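PDB 2X7I: mevalonate kinase from Staphylococcus aureus, which probably transfers the gamma-phosphate of ATP to mevalonate, giving 5-phosphomevalonate, an early step of the mevalonate route to isoprenoids. Local coordinates for residues 144-149 with 157-162; 284-289 with 301-306; 79-84 with 117-122; 56-59 with 63-66; 207-212 with 237-242. One frame throughout, in Å; residues are numbered along the deposited sequence.

Interaction 1. Residues 144-149 with 157-162; sequences SGIDTQ and VWFQKG
Val157 starts strand 157-160 of the mixed sheet with both methyls turned to helix 145-153, which packs on the sheet here. Its CG1 lies against the inner methylene of Ile146, CG1 to CG1 at 3.9 Å, while its CG2 takes the bend of Gln149, whose CG lies 3.8 Å from it. That bend, at chi2, carries the amide of Gln149 toward strand 163-166, where NE2 makes a weak hydrogen bond to Thr166 OG1.

Trp158 turns its back on this contact. Its indole NE1 gives a nearly straight bond to OE1 of Gln160 (3.0 Å, 164° at the hydrogen), landing on a lone pair in the carbonyl plane with the oxygen at the edge of the ring. Both residues face helix 203-222.

Phe159 comes back to the helix and supplies the flat surface. CD1 of Ile146 stands above the middle of the ring, 3.8 Å from its centroid and only 6° off the normal, a CH-pi contact. The isoleucine gets there because its chain is stretched out, CG1 anti to the backbone N (chi1 -169°) and the second torsion also near anti. The ring's far end tucks under the branch point, with Phe159 CZ 3.7 Å from Ile146 CB.

Val23 packs on both Ile146 and Phe159, helping to bury the isoleucine between helix and strand. Asp147, next along, starts away from the strand and forms a salt bridge with Lys14. No hydrogen bond crosses the interface: helix and strand are held here by carbon contacts alone, leaving the helix's polar groups for other partners.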
# COMPACT_ATOMS: atom_id res chain seq x y z
N SER A 144 -0.35 4.40 -10.99
CA SER A 144 -0.26 2.97 -10.78
C SER A 144 -1.65 2.39 -10.97
O SER A 144 -2.51 2.54 -10.11
CB SER A 144 0.31 2.65 -9.40
OG SER A 144 0.39 1.24 -9.21
N GLY A 145 -1.88 1.79 -12.13
CA GLY A 145 -3.17 1.18 -12.45
C GLY A 145 -3.60 0.13 -11.44
O GLY A 145 -4.76 0.11 -11.00
N ILE A 146 -2.67 -0.76 -11.07
CA ILE A 146 -3.00 -1.83 -10.13
C ILE A 146 -3.35 -1.28 -8.74
O ILE A 146 -4.32 -1.73 -8.13
CB ILE A 146 -1.88 -2.91 -10.05
CG1 ILE A 146 -2.39 -4.12 -9.27
CG2 ILE A 146 -0.60 -2.35 -9.42
CD1 ILE A 146 -1.55 -5.40 -9.47
N ASP A 147 -2.56 -0.32 -8.25
CA ASP A 147 -2.78 0.27 -6.92
C ASP A 147 -4.14 0.98 -6.88
O ASP A 147 -4.93 0.75 -5.99
CB ASP A 147 -1.69 1.29 -6.56
CG ASP A 147 -0.28 0.67 -6.43
OD1 ASP A 147 -0.08 -0.52 -6.78
OD2 ASP A 147 0.64 1.41 -5.98
N THR A 148 -4.42 1.81 -7.88
CA THR A 148 -5.66 2.56 -7.90
C THR A 148 -6.89 1.64 -8.00
O THR A 148 -7.88 1.84 -7.30
CB THR A 148 -5.69 3.58 -9.06
OG1 THR A 148 -4.53 4.41 -8.99
CG2 THR A 148 -6.94 4.46 -8.97
N GLN A 149 -6.83 0.63 -8.86
CA GLN A 149 -7.95 -0.29 -9.01
C GLN A 149 -8.16 -1.13 -7.75
O GLN A 149 -9.30 -1.32 -7.32
CB GLN A 149 -7.75 -1.18 -10.25
CG GLN A 149 -8.79 -2.29 -10.42
CD GLN A 149 -10.22 -1.78 -10.55
OE1 GLN A 149 -10.46 -0.59 -10.73
NE2 GLN A 149 -11.20 -2.70 -10.47
N VAL A 157 -6.57 -7.58 -6.92
CA VAL A 157 -6.33 -7.53 -8.35
C VAL A 157 -5.19 -8.49 -8.68
O VAL A 157 -4.15 -8.46 -8.03
CB VAL A 157 -5.94 -6.12 -8.82
CG1 VAL A 157 -5.51 -6.15 -10.30
CG2 VAL A 157 -7.10 -5.15 -8.60
N TRP A 158 -5.40 -9.34 -9.68
CA TRP A 158 -4.49 -10.41 -10.04
C TRP A 158 -4.01 -10.16 -11.46
O TRP A 158 -4.84 -10.07 -12.37
CB TRP A 158 -5.22 -11.75 -9.93
CG TRP A 158 -4.55 -12.92 -10.60
CD1 TRP A 158 -3.21 -13.21 -10.58
CD2 TRP A 158 -5.18 -13.95 -11.38
NE1 TRP A 158 -2.98 -14.36 -11.31
CE2 TRP A 158 -4.16 -14.82 -11.81
CE3 TRP A 158 -6.50 -14.20 -11.75
CZ2 TRP A 158 -4.43 -15.96 -12.60
CZ3 TRP A 158 -6.77 -15.32 -12.54
CH2 TRP A 158 -5.74 -16.19 -12.96
N PHE A 159 -2.69 -10.02 -11.64
CA PHE A 159 -2.05 -9.95 -12.97
C PHE A 159 -1.39 -11.28 -13.29
O PHE A 159 -0.72 -11.85 -12.43
CB PHE A 159 -0.95 -8.87 -12.99
CG PHE A 159 -1.44 -7.43 -13.10
CD1 PHE A 159 -2.78 -7.08 -12.92
CD2 PHE A 159 -0.52 -6.41 -13.35
CE1 PHE A 159 -3.19 -5.75 -13.01
CE2 PHE A 159 -0.92 -5.08 -13.43
CZ PHE A 159 -2.26 -4.75 -13.26
N GLN A 160 -1.53 -11.77 -14.53
CA GLN A 160 -0.83 -12.97 -14.99
C GLN A 160 -0.70 -12.99 -16.51
O GLN A 160 -1.71 -12.86 -17.21
CB GLN A 160 -1.60 -14.24 -14.60
CG GLN A 160 -0.77 -15.52 -14.64
CD GLN A 160 0.07 -15.70 -13.39
OE1 GLN A 160 -0.39 -15.46 -12.27
NE2 GLN A 160 1.32 -16.14 -13.57
N LYS A 161 0.51 -13.22 -17.03
CA LYS A 161 0.72 -13.40 -18.47
C LYS A 161 0.12 -12.21 -19.24
O LYS A 161 0.56 -11.10 -19.03
CB LYS A 161 0.13 -14.74 -18.95
CG LYS A 161 0.97 -15.98 -18.61
CD LYS A 161 0.39 -17.22 -19.31
CE LYS A 161 1.42 -18.33 -19.49
NZ LYS A 161 1.02 -19.31 -20.55
N GLY A 162 -0.88 -12.44 -20.08
CA GLY A 162 -1.48 -11.39 -20.90
C GLY A 162 -2.89 -11.01 -20.48
O GLY A 162 -3.66 -10.48 -21.28

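Interaction 2. Residues 284-289 with 301-306; sequences PTAKNI and TWIENL
In the C-terminal domain of this GHMP kinase, helix 283-295 packs on a four-stranded antiparallel sheet and leads through a short connection into 300-305, one of its two edge strands; Ile303 of that strand touches Ala286 and Lys287 of the helix. The closest pair of CA atoms, Ala286 and Ile303, is 6.8 Å apart, and the alanine offers only its CB across that gap. Its CB sits 4.1 Å from both Ile303 CD1 and Ile303 CG2, facing the two arms of the isoleucine. The longer arm of Ile303 then runs on past the helix backbone: CG1 is anti to the carbonyl carbon (chi1 -66°) and the chain stays extended, bringing CD1 to 3.9 Å from the carbonyl oxygen of Ala286. The same methyl meets CG of Lys287 at 3.9 Å, the two side chains crossing at about a right angle. From there the lysine continues fully extended into an exposed position.

Val290 and Leu283 of the same helix also lean on Ile303, and Ala286 reaches Val177 of the adjacent strand. No hydrogen bond crosses; the side chains meet through carbon alone, the lysine lending only its aliphatic stem, and the one polar atom nearby is the Ala286 carbonyl oxygen.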
# COMPACT_ATOMS: atom_id res chain seq x y z
N PRO A 284 -3.97 -12.43 18.88
CA PRO A 284 -2.98 -12.44 19.95
C PRO A 284 -1.54 -12.74 19.49
O PRO A 284 -0.60 -12.12 19.99
CB PRO A 284 -3.49 -13.54 20.90
CG PRO A 284 -4.96 -13.53 20.72
CD PRO A 284 -5.17 -13.21 19.25
N THR A 285 -1.38 -13.69 18.57
CA THR A 285 -0.06 -14.06 18.06
C THR A 285 0.51 -12.92 17.20
O THR A 285 1.71 -12.65 17.23
CB THR A 285 -0.09 -15.38 17.23
OG1 THR A 285 -0.53 -16.47 18.04
CG2 THR A 285 1.29 -15.72 16.69
N ALA A 286 -0.36 -12.25 16.45
CA ALA A 286 0.05 -11.08 15.67
C ALA A 286 0.50 -9.95 16.58
O ALA A 286 1.45 -9.24 16.25
CB ALA A 286 -1.08 -10.62 14.75
N LYS A 287 -0.17 -9.77 17.72
CA LYS A 287 0.25 -8.75 18.69
C LYS A 287 1.59 -9.11 19.35
O LYS A 287 2.39 -8.23 19.65
CB LYS A 287 -0.82 -8.52 19.77
CG LYS A 287 -2.09 -7.83 19.25
CD LYS A 287 -3.14 -7.70 20.35
CE LYS A 287 -4.34 -6.88 19.88
NZ LYS A 287 -5.46 -6.91 20.88
N ASN A 288 1.83 -10.40 19.55
CA ASN A 288 3.10 -10.87 20.10
C ASN A 288 4.25 -10.67 19.11
O ASN A 288 5.35 -10.30 19.50
CB ASN A 288 3.00 -12.35 20.49
CG ASN A 288 2.03 -12.59 21.63
OD1 ASN A 288 1.50 -11.65 22.23
ND2 ASN A 288 1.78 -13.86 21.92
N ILE A 289 3.98 -10.94 17.83
CA ILE A 289 4.96 -10.71 16.77
C ILE A 289 5.34 -9.24 16.71
O ILE A 289 6.52 -8.90 16.63
CB ILE A 289 4.44 -11.18 15.39
CG1 ILE A 289 4.42 -12.70 15.32
CG2 ILE A 289 5.31 -10.62 14.26
CD1 ILE A 289 3.54 -13.24 14.21
N THR A 301 5.10 -0.94 12.38
CA THR A 301 4.34 -2.16 12.12
C THR A 301 2.84 -1.92 12.00
O THR A 301 2.33 -0.91 12.46
CB THR A 301 4.58 -3.23 13.22
OG1 THR A 301 4.22 -2.69 14.50
CG2 THR A 301 6.05 -3.67 13.23
N TRP A 302 2.16 -2.84 11.32
CA TRP A 302 0.69 -2.84 11.23
C TRP A 302 0.16 -4.27 11.30
O TRP A 302 0.82 -5.21 10.86
CB TRP A 302 0.21 -2.24 9.90
CG TRP A 302 0.64 -0.84 9.60
CD1 TRP A 302 -0.07 0.30 9.81
CD2 TRP A 302 1.87 -0.43 8.99
NE1 TRP A 302 0.64 1.40 9.38
CE2 TRP A 302 1.83 0.98 8.87
CE3 TRP A 302 3.00 -1.11 8.54
CZ2 TRP A 302 2.88 1.71 8.32
CZ3 TRP A 302 4.04 -0.39 7.99
CH2 TRP A 302 3.98 1.01 7.88
N ILE A 303 -1.04 -4.43 11.83
CA ILE A 303 -1.72 -5.71 11.83
C ILE A 303 -2.89 -5.63 10.87
O ILE A 303 -3.78 -4.79 11.03
CB ILE A 303 -2.20 -6.12 13.24
CG1 ILE A 303 -1.00 -6.38 14.16
CG2 ILE A 303 -3.07 -7.37 13.15
CD1 ILE A 303 -1.37 -6.60 15.61
N GLU A 304 -2.88 -6.50 9.86
CA GLU A 304 -3.94 -6.59 8.87
C GLU A 304 -4.77 -7.85 9.12
O GLU A 304 -4.24 -8.96 9.05
CB GLU A 304 -3.33 -6.62 7.47
CG GLU A 304 -4.33 -6.58 6.31
CD GLU A 304 -4.96 -5.21 6.10
OE1 GLU A 304 -4.45 -4.20 6.65
OE2 GLU A 304 -5.97 -5.13 5.37
N ASN A 305 -6.05 -7.67 9.40
CA ASN A 305 -7.01 -8.78 9.40
C ASN A 305 -7.30 -9.14 7.95
O ASN A 305 -7.58 -8.26 7.15
CB ASN A 305 -8.31 -8.38 10.10
CG ASN A 305 -9.25 -9.57 10.35
OD1 ASN A 305 -9.15 -10.62 9.70
ND2 ASN A 305 -10.16 -9.39 11.29
N LEU A 306 -7.22 -10.43 7.62
CA LEU A 306 -7.38 -10.83 6.23
C LEU A 306 -8.82 -11.17 5.86
O LEU A 306 -9.08 -11.70 4.78
CB LEU A 306 -6.41 -11.97 5.87
CG LEU A 306 -4.92 -11.62 5.97
CD1 LEU A 306 -4.07 -12.80 5.52
CD2 LEU A 306 -4.55 -10.36 5.17

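Interaction 3. Residues 79-84 with 117-122; sequences ELNNIT and DFLGKS
Asn81 and Leu119 meet at the nearest point, where CD1 of the leucine comes 3.4 Å from OD1 of the asparagine. The methyl is also 3.7 Å from Asn81 CG and 3.8 Å from Asn81 ND2, so it lies above the amide plane, over the outer rim on the oxygen side. Leu119 has CG anti to the carbonyl carbon (chi1 -64°), which helps set its methyls toward Asn81. What fixes the rotation of the amide is its other end: ND2 donates back to the carbonyl oxygen of Phe77, one turn earlier in helix 70-80. Beside this pair, Ile83 CD1 approaches Phe118 CE2 at 4.3 Å, a looser apolar contact reached obliquely to the ring.

Behind these side chains stand two helix ends of the same kind. Each closes in a Schellman motif, with Asn82 (phi 45°) and Gly120 (phi 77°) as the residues of positive phi. Asn82 N bonds to Glu79 O at 3.3 Å; the corresponding bond from Gly120 N to Asp117 O is weak. The positive phi at Asn82 turns the chain, and Ile83 follows with its side chain toward Phe118.

Phe77 touches both Ile83 and Leu119, and Thr4 touches Phe118 and Leu119. Phe118 turns inward onto Ile43 and Ala45 of strand 29-45. The C-terminal ends of helices 70-80 and 103-119 are thus brought side by side over the N-terminal-domain sheet, far from the centre of the molecule.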
# COMPACT_ATOMS: atom_id res chain seq x y z
N GLU A 79 -7.76 26.06 -9.65
CA GLU A 79 -7.84 26.72 -10.96
C GLU A 79 -8.92 26.12 -11.87
O GLU A 79 -9.68 26.85 -12.51
CB GLU A 79 -6.47 26.73 -11.65
CG GLU A 79 -5.48 27.75 -11.08
CD GLU A 79 -6.01 29.20 -11.15
OE1 GLU A 79 -5.66 30.01 -10.26
OE2 GLU A 79 -6.77 29.52 -12.09
N LEU A 80 -8.98 24.80 -11.93
CA LEU A 80 -10.02 24.11 -12.72
C LEU A 80 -11.44 24.56 -12.32
O LEU A 80 -12.31 24.73 -13.18
CB LEU A 80 -9.89 22.59 -12.55
CG LEU A 80 -10.47 21.66 -13.62
CD1 LEU A 80 -9.45 21.42 -14.73
CD2 LEU A 80 -10.91 20.31 -13.02
N ASN A 81 -11.64 24.75 -11.01
CA ASN A 81 -12.96 25.04 -10.44
C ASN A 81 -13.15 26.51 -10.07
O ASN A 81 -14.11 26.85 -9.37
CB ASN A 81 -13.18 24.17 -9.21
CG ASN A 81 -13.21 22.70 -9.54
OD1 ASN A 81 -14.17 22.22 -10.14
ND2 ASN A 81 -12.17 21.97 -9.14
N ASN A 82 -12.24 27.36 -10.53
CA ASN A 82 -12.31 28.80 -10.29
C ASN A 82 -12.66 29.15 -8.84
O ASN A 82 -13.51 30.01 -8.58
CB ASN A 82 -13.31 29.44 -11.27
CG ASN A 82 -13.04 29.06 -12.73
OD1 ASN A 82 -13.95 28.66 -13.46
ND2 ASN A 82 -11.78 29.17 -13.14
N ILE A 83 -11.99 28.48 -7.90
CA ILE A 83 -12.18 28.74 -6.47
C ILE A 83 -11.44 30.00 -6.04
O ILE A 83 -10.20 30.03 -6.01
CB ILE A 83 -11.67 27.58 -5.59
CG1 ILE A 83 -12.42 26.29 -5.90
CG2 ILE A 83 -11.81 27.93 -4.11
CD1 ILE A 83 -11.72 25.08 -5.38
N THR A 84 -12.19 31.03 -5.68
CA THR A 84 -11.63 32.31 -5.28
C THR A 84 -11.50 32.45 -3.77
O THR A 84 -10.71 33.28 -3.29
CB THR A 84 -12.50 33.47 -5.81
OG1 THR A 84 -13.87 33.22 -5.51
CG2 THR A 84 -12.34 33.61 -7.33
N ASP A 117 -16.63 15.73 -2.90
CA ASP A 117 -17.48 15.98 -1.74
C ASP A 117 -17.63 17.49 -1.48
O ASP A 117 -18.71 17.97 -1.19
CB ASP A 117 -16.91 15.26 -0.51
CG ASP A 117 -17.86 15.27 0.66
OD1 ASP A 117 -19.07 15.09 0.43
OD2 ASP A 117 -17.40 15.42 1.81
N PHE A 118 -16.52 18.22 -1.60
CA PHE A 118 -16.48 19.68 -1.49
C PHE A 118 -17.36 20.38 -2.52
O PHE A 118 -18.15 21.27 -2.18
CB PHE A 118 -15.02 20.13 -1.65
CG PHE A 118 -14.80 21.61 -1.50
CD1 PHE A 118 -14.47 22.15 -0.27
CD2 PHE A 118 -14.84 22.44 -2.61
CE1 PHE A 118 -14.21 23.49 -0.14
CE2 PHE A 118 -14.59 23.80 -2.48
CZ PHE A 118 -14.27 24.33 -1.24
N LEU A 119 -17.23 19.98 -3.78
CA LEU A 119 -18.03 20.57 -4.86
C LEU A 119 -19.49 20.09 -4.86
O LEU A 119 -20.32 20.64 -5.58
CB LEU A 119 -17.38 20.27 -6.21
CG LEU A 119 -16.01 20.92 -6.40
CD1 LEU A 119 -15.25 20.28 -7.57
CD2 LEU A 119 -16.14 22.44 -6.58
N GLY A 120 -19.79 19.09 -4.04
CA GLY A 120 -21.14 18.53 -3.95
C GLY A 120 -21.45 17.63 -5.12
O GLY A 120 -22.61 17.40 -5.43
N LYS A 121 -20.41 17.08 -5.76
CA LYS A 121 -20.56 16.34 -7.01
C LYS A 121 -20.59 14.83 -6.80
O LYS A 121 -19.84 14.28 -5.98
CB LYS A 121 -19.42 16.68 -7.98
CG LYS A 121 -19.55 18.04 -8.64
CD LYS A 121 -18.35 18.36 -9.52
CE LYS A 121 -18.34 17.53 -10.80
NZ LYS A 121 -17.28 17.98 -11.75
N SER A 122 -21.45 14.16 -7.56
CA SER A 122 -21.52 12.71 -7.53
C SER A 122 -20.26 12.09 -8.16
O SER A 122 -19.76 12.59 -9.16
CB SER A 122 -22.78 12.22 -8.24
OG SER A 122 -23.11 13.05 -9.34

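Interaction 4. Residues 56-59 with 63-66; sequences SDVY and LYDA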
# COMPACT_ATOMS: atom_id res chain seq x y z
N SER A 56 0.16 19.02 6.20
CA SER A 56 0.39 17.57 6.11
C SER A 56 0.77 17.05 7.47
O SER A 56 1.81 17.44 8.01
CB SER A 56 1.51 17.25 5.14
OG SER A 56 1.05 17.31 3.82
N ASP A 57 -0.07 16.17 8.03
CA ASP A 57 0.17 15.57 9.33
C ASP A 57 0.69 14.16 9.11
O ASP A 57 0.06 13.36 8.40
CB ASP A 57 -1.13 15.47 10.15
CG ASP A 57 -1.81 16.81 10.37
OD1 ASP A 57 -1.13 17.86 10.41
OD2 ASP A 57 -3.06 16.80 10.53
N VAL A 58 1.83 13.84 9.71
CA VAL A 58 2.37 12.49 9.60
C VAL A 58 2.40 11.86 10.98
O VAL A 58 2.95 12.42 11.94
CB VAL A 58 3.76 12.45 8.92
CG1 VAL A 58 3.61 12.74 7.44
CG2 VAL A 58 4.74 13.42 9.60
N TYR A 59 1.77 10.68 11.06
CA TYR A 59 1.55 10.01 12.32
C TYR A 59 2.69 9.04 12.56
O TYR A 59 3.24 8.48 11.61
CB TYR A 59 0.17 9.33 12.35
CG TYR A 59 -0.92 10.34 12.57
CD1 TYR A 59 -1.53 10.49 13.81
CD2 TYR A 59 -1.32 11.19 11.54
CE1 TYR A 59 -2.52 11.44 14.01
CE2 TYR A 59 -2.32 12.14 11.74
CZ TYR A 59 -2.91 12.26 12.96
OH TYR A 59 -3.88 13.21 13.14
N LEU A 63 8.69 9.75 7.94
CA LEU A 63 9.07 10.85 7.08
C LEU A 63 7.90 11.26 6.20
O LEU A 63 6.97 10.48 5.96
CB LEU A 63 10.26 10.47 6.19
CG LEU A 63 11.53 9.97 6.88
CD1 LEU A 63 12.55 9.55 5.84
CD2 LEU A 63 12.12 11.02 7.82
N TYR A 64 7.94 12.51 5.74
CA TYR A 64 7.02 13.00 4.74
C TYR A 64 7.37 12.37 3.40
O TYR A 64 8.53 12.03 3.15
CB TYR A 64 7.10 14.52 4.64
CG TYR A 64 6.73 15.25 5.92
CD1 TYR A 64 7.72 15.73 6.77
CD2 TYR A 64 5.41 15.46 6.27
CE1 TYR A 64 7.40 16.39 7.93
CE2 TYR A 64 5.08 16.14 7.43
CZ TYR A 64 6.08 16.60 8.26
OH TYR A 64 5.76 17.26 9.43
N ASP A 65 6.36 12.19 2.55
CA ASP A 65 6.56 11.65 1.22
C ASP A 65 6.91 12.78 0.27
O ASP A 65 6.06 13.29 -0.46
CB ASP A 65 5.29 10.92 0.75
CG ASP A 65 5.50 10.16 -0.54
OD1 ASP A 65 6.67 10.03 -0.96
OD2 ASP A 65 4.51 9.71 -1.14
N ALA A 66 8.18 13.19 0.29
CA ALA A 66 8.63 14.35 -0.47
C ALA A 66 8.38 14.23 -1.98
O ALA A 66 8.04 15.23 -2.59
CB ALA A 66 10.08 14.65 -0.19
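Val58 presses both of its methyls against one tyrosine, Tyr64, in the loop that doubles back beside its strand: CG1 is 3.5 Å from Tyr64 CD2, and CG2 is equally close to Tyr64 CE2. For a contact on the surface this is snug. CG2 stands over one face of the phenol, 3.9 Å from the ring centroid and 29° off the normal, a CH-pi contact displaced toward the CE2 side. Both methyls lie on the same side of the ring plane, CG2 over the face and CG1 outside the CD2–CE2 bond. The two side chains cross at about a right angle.

The tyrosine does not start out aimed at the strand. Its CG lies anti to the carbonyl carbon (chi1 -62°), and from there the ring reaches back across Val58. At the rim the backbone joins in: the carbonyl oxygen of Ser56 lies near the ring plane, 3.6 Å from Tyr64 CE2. No hydrogen bond links the two segments, and no strand pairing forms between them; the contact is made mainly by side chains, with backbone carbonyl oxygen at its margin. Just past the tyrosine the loop makes an inverse gamma turn centred on Asp65, with a weak bond from Ala66 N to Tyr64 O at 3.1 Å.

Strand 53-58 itself runs parallel to strand 87-93, where Asp57 bonds through its backbone to Ile91 and Thr93, and Val58 also touches Thr93. Leu63 leads away to the loop residues Val183, Thr187 and Gln189, after which the chain proceeds toward helix 70-80.

Interaction 5. Residues 207-212 with 237-242; sequences VKHIGK and HADLKA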
# COMPACT_ATOMS: atom_id res chain seq x y z
N VAL A 207 12.19 -13.96 -10.51
CA VAL A 207 11.01 -13.29 -11.05
C VAL A 207 10.24 -14.24 -11.95
O VAL A 207 9.01 -14.19 -11.99
CB VAL A 207 11.39 -12.02 -11.87
CG1 VAL A 207 10.13 -11.24 -12.24
CG2 VAL A 207 12.33 -11.13 -11.09
N LYS A 208 10.96 -15.09 -12.67
CA LYS A 208 10.34 -16.18 -13.43
C LYS A 208 9.56 -17.09 -12.47
O LYS A 208 8.40 -17.42 -12.73
CB LYS A 208 11.40 -16.96 -14.21
CG LYS A 208 10.87 -18.22 -14.90
CD LYS A 208 11.88 -18.78 -15.90
CE LYS A 208 11.26 -19.92 -16.74
NZ LYS A 208 12.19 -20.42 -17.82
N HIS A 209 10.18 -17.44 -11.34
CA HIS A 209 9.55 -18.35 -10.38
C HIS A 209 8.36 -17.75 -9.63
O HIS A 209 7.39 -18.45 -9.36
CB HIS A 209 10.56 -18.91 -9.38
CG HIS A 209 11.71 -19.63 -10.01
ND1 HIS A 209 12.96 -19.67 -9.45
CD2 HIS A 209 11.80 -20.30 -11.19
CE1 HIS A 209 13.78 -20.35 -10.25
NE2 HIS A 209 13.09 -20.74 -11.31
N ILE A 210 8.41 -16.46 -9.28
CA ILE A 210 7.28 -15.90 -8.54
C ILE A 210 6.04 -15.86 -9.46
O ILE A 210 4.91 -15.93 -9.00
CB ILE A 210 7.58 -14.52 -7.85
CG1 ILE A 210 7.51 -13.37 -8.83
CG2 ILE A 210 8.90 -14.53 -7.10
CD1 ILE A 210 6.15 -12.77 -8.90
N GLY A 211 6.28 -15.79 -10.77
CA GLY A 211 5.23 -15.93 -11.76
C GLY A 211 4.35 -17.14 -11.51
O GLY A 211 3.13 -16.99 -11.39
N LYS A 212 4.95 -18.33 -11.43
CA LYS A 212 4.17 -19.53 -11.07
C LYS A 212 3.57 -19.46 -9.66
O LYS A 212 2.47 -19.94 -9.45
CB LYS A 212 4.95 -20.86 -11.28
CG LYS A 212 6.40 -20.91 -10.79
CD LYS A 212 7.05 -22.27 -11.12
CE LYS A 212 8.53 -22.14 -11.46
NZ LYS A 212 8.77 -21.61 -12.84
N HIS A 237 10.10 -16.85 -0.34
CA HIS A 237 11.25 -16.38 0.42
C HIS A 237 12.49 -17.24 0.23
O HIS A 237 13.58 -16.71 -0.00
CB HIS A 237 10.93 -16.29 1.91
CG HIS A 237 12.00 -15.59 2.69
ND1 HIS A 237 12.35 -14.28 2.44
CD2 HIS A 237 12.82 -16.03 3.68
CE1 HIS A 237 13.32 -13.93 3.26
NE2 HIS A 237 13.63 -14.97 4.02
N ALA A 238 12.31 -18.56 0.34
CA ALA A 238 13.36 -19.53 0.10
C ALA A 238 13.93 -19.39 -1.31
O ALA A 238 15.15 -19.41 -1.49
CB ALA A 238 12.84 -20.96 0.33
N ASP A 239 13.05 -19.22 -2.29
CA ASP A 239 13.46 -19.00 -3.67
C ASP A 239 14.34 -17.76 -3.79
O ASP A 239 15.40 -17.81 -4.42
CB ASP A 239 12.25 -18.86 -4.61
CG ASP A 239 12.66 -18.84 -6.08
OD1 ASP A 239 12.82 -17.73 -6.63
OD2 ASP A 239 12.84 -19.93 -6.68
N LEU A 240 13.91 -16.65 -3.18
CA LEU A 240 14.70 -15.41 -3.18
C LEU A 240 16.08 -15.63 -2.58
O LEU A 240 17.09 -15.22 -3.15
CB LEU A 240 13.98 -14.29 -2.41
CG LEU A 240 14.75 -12.96 -2.28
CD1 LEU A 240 14.78 -12.22 -3.61
CD2 LEU A 240 14.16 -12.09 -1.19
N LYS A 241 16.11 -16.28 -1.42
CA LYS A 241 17.34 -16.49 -0.66
C LYS A 241 18.28 -17.47 -1.37
O LYS A 241 19.50 -17.30 -1.34
CB LYS A 241 17.04 -17.04 0.73
CG LYS A 241 16.31 -16.10 1.66
CD LYS A 241 16.83 -16.24 3.10
CE LYS A 241 16.80 -17.69 3.62
NZ LYS A 241 18.05 -18.01 4.39
N ALA A 242 17.70 -18.49 -1.99
CA ALA A 242 18.46 -19.44 -2.79
C ALA A 242 19.20 -18.75 -3.93
O ALA A 242 20.33 -19.12 -4.25
CB ALA A 242 17.52 -20.51 -3.34
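OD1 of Asp239 is gripped by two histidines of the facing helix: weakly by ND1 of His209, and more firmly by ND1 of His206, one turn earlier in that helix. The bond from His209 ND1 to Asp239 OD1 is long, 3.4 Å, though fairly straight, with 153° at the hydrogen. The same ND1 also donates to Asp239 OD2, at 2.8 Å; this shorter arm is strongly bent, 128° at the hydrogen, and it too is weak. His209 therefore makes a forked pair of bonds to one carboxylate. OD1 lies in the imidazole plane at the ring edge, whereas OD2 stands oblique to it. The ring and carboxylate planes are nearly perpendicular, 84° apart.

Both side chains start toward the other helix. The aspartate extends its carboxylate with CG anti to the backbone N, while CG of His209 lies anti to the carbonyl carbon, beside its own N. The two side chains together bridge the 7.8 Å between the CA atoms of His209 and Asp239.

With His206 counted in, one carboxylate ties together two imidazoles from successive turns, and its charge would probably favour protonation of both. The polar contact is only partly exposed, since each of the two residues that touch keeps some of its surface covered.

Helices 203-222 and 226-243 follow one another in the chain with only a short connection, and this polar clasp joins them at the surface. The second helix also bonds helix 248-259 through His237 and Glu251.

How the interactions relate
Interactions 3 and 4 belong to the N-terminal part and interactions 2 and 5 to the C-terminal part, with interaction 1 between them. Interactions 3 and 5 mark the extremes, their centres about 48 Å apart. Interactions 1 and 4 reach the same mixed sheet from places about 27 Å apart between centres. The one direct touch is between interactions 1 and 5, where Gln160 NE2 lies 3.0 Å from Gly211 O, a probable hydrogen bond linking that sheet to the C-terminal helices. Interactions 2 and 4 approach to about 8 Å between nearest atoms. In GHMP kinases the active site lies between the two domains, which would probably put it nearer interaction 1 than the remote interactions 3 and 5.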